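Local coordinates for putative oxidoreductase molybdopterin-binding subunit (Sulfolobus tokodaii, PDB 4ZOH), which binds pterin cytosine dinucleotide and is probably the large, molybdenum-cofactor-carrying catalytic subunit of a xanthine dehydrogenase/aldehyde oxidase-type hydroxylase, at residues Pro243-Thr246 with Glu247-Ile250. Residues are numbered along the deposited sequence; the frame is centred on the assembly and turned at random.
Sequences PTRT and EEFI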
loop_
_atom_site.group_PDB
_atom_site.type_symbol
_atom_site.label_atom_id
_atom_site.label_comp_id
_atom_site.label_asym_id
_atom_site.label_seq_id
_atom_site.Cartn_x
_atom_site.Cartn_y
_atom_site.Cartn_z
ATOM N N PRO A 243 -2.381 -5.536 -18.523
ATOM C CA PRO A 243 -2.658 -6.285 -19.771
ATOM C C PRO A 243 -2.059 -7.684 -19.752
ATOM O O PRO A 243 -1.030 -7.931 -19.050
ATOM C CB PRO A 243 -1.994 -5.416 -20.854
ATOM C CG PRO A 243 -0.856 -4.793 -20.091
ATOM C CD PRO A 243 -1.361 -4.497 -18.731
ATOM N N THR A 244 -2.681 -8.606 -20.466
ATOM C CA THR A 244 -1.987 -9.869 -20.749
ATOM C C THR A 244 -0.819 -9.607 -21.730
ATOM O O THR A 244 -0.714 -8.516 -22.377
ATOM C CB THR A 244 -2.918 -10.888 -21.382
ATOM O OG1 THR A 244 -3.201 -10.444 -22.705
ATOM C CG2 THR A 244 -4.250 -11.054 -20.542
ATOM N N ARG A 245 0.074 -10.573 -21.860
ATOM C CA ARG A 245 1.243 -10.359 -22.768
ATOM C C ARG A 245 0.744 -10.356 -24.250
ATOM O O ARG A 245 1.282 -9.630 -25.077
ATOM C CB ARG A 245 2.331 -11.464 -22.542
ATOM C CG ARG A 245 3.491 -11.456 -23.541
ATOM C CD ARG A 245 4.234 -10.127 -23.604
ATOM N NE ARG A 245 4.837 -9.964 -22.289
ATOM C CZ ARG A 245 5.738 -9.053 -21.941
ATOM N NH1 ARG A 245 6.101 -8.094 -22.807
ATOM N NH2 ARG A 245 6.226 -9.062 -20.682
ATOM N N THR A 246 -0.255 -11.176 -24.570
ATOM C CA THR A 246 -0.929 -11.067 -25.920
ATOM C C THR A 246 -1.373 -9.626 -26.199
ATOM O O THR A 246 -1.000 -9.020 -27.229
ATOM C CB THR A 246 -2.046 -12.090 -26.116
ATOM O OG1 THR A 246 -1.491 -13.394 -25.921
ATOM C CG2 THR A 246 -2.691 -12.016 -27.523
ATOM N N GLU A 247 -2.072 -9.030 -25.242
ATOM C CA GLU A 247 -2.430 -7.625 -25.365
ATOM C C GLU A 247 -1.232 -6.736 -25.603
ATOM O O GLU A 247 -1.266 -5.815 -26.466
ATOM C CB GLU A 247 -3.157 -7.154 -24.073
ATOM C CG GLU A 247 -4.591 -7.709 -23.988
ATOM C CD GLU A 247 -5.297 -7.095 -22.797
ATOM O OE1 GLU A 247 -5.817 -5.954 -22.889
ATOM O OE2 GLU A 247 -5.282 -7.762 -21.771
ATOM N N GLU A 248 -0.167 -6.958 -24.804
ATOM C CA GLU A 248 0.977 -6.082 -24.877
ATOM C C GLU A 248 1.517 -6.179 -26.329
ATOM O O GLU A 248 1.714 -5.185 -26.963
ATOM C CB GLU A 248 2.074 -6.518 -23.842
ATOM C CG GLU A 248 3.130 -5.446 -23.670
ATOM C CD GLU A 248 2.702 -4.246 -22.833
ATOM O OE1 GLU A 248 3.635 -3.508 -22.431
ATOM O OE2 GLU A 248 1.443 -4.014 -22.553
ATOM N N PHE A 249 1.690 -7.394 -26.852
ATOM C CA PHE A 249 2.279 -7.559 -28.189
ATOM C C PHE A 249 1.493 -6.829 -29.251
ATOM O O PHE A 249 2.076 -6.199 -30.086
ATOM C CB PHE A 249 2.381 -9.055 -28.580
ATOM C CG PHE A 249 3.662 -9.685 -28.130
ATOM C CD1 PHE A 249 4.877 -9.227 -28.658
ATOM C CD2 PHE A 249 3.663 -10.719 -27.178
ATOM C CE1 PHE A 249 6.089 -9.764 -28.257
ATOM C CE2 PHE A 249 4.867 -11.285 -26.792
ATOM C CZ PHE A 249 6.081 -10.819 -27.320
ATOM N N ILE A 250 0.160 -6.886 -29.136
ATOM C CA ILE A 250 -0.749 -6.337 -30.114
ATOM C C ILE A 250 -0.897 -4.805 -30.026
ATOM O O ILE A 250 -1.205 -4.119 -31.020
ATOM C CB ILE A 250 -2.009 -7.177 -29.923
ATOM C CG1 ILE A 250 -1.938 -8.375 -30.845
ATOM C CG2 ILE A 250 -3.296 -6.419 -29.859
ATOM C CD1 ILE A 250 -2.867 -9.460 -30.389
#
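Thr244 and Glu247 hold each other through two reciprocal hydrogen bonds. Thr244 OG1, placed between its own backbone N and carbonyl carbon (chi1 71°), accepts from Glu247 N at 3.1 Å in an almost straight bond (171°). In return Glu247, extended beyond CG, reaches back so that its OE2 takes the Thr244 N-H at 3.0 Å, the donor standing above the carboxylate plane. Tyr92 OH is also hydrogen-bonded to OE2 and Arg38 forms a salt bridge with OE1, so both oxygens of this buried carboxylate are engaged. A glutamine in place of Glu247 would probably deprive Arg38 of this negative charge. Backbone bonds then start the helix: Glu248 N to Thr244 O, Phe249 N to Arg245 O and Ile250 N to Thr246 O. In the side-chain packing, Arg245 CD lies 3.5 Å from Phe249 CE2, while the Arg245 guanidinium is hydrogen-bonded to Pro164 O and to the backbone of another protein's chain. Ring carbon Pro243 CG sits 3.5 Å from Glu248 OE2, the salt-bridge partner of Arg168; the Thr246 and Ile250 side chains lie side by side, CG2 3.8 Å from CD1. The arrangement is a capping box, with Thr244 as N-cap of helix 245-251, set just after strand 239-241.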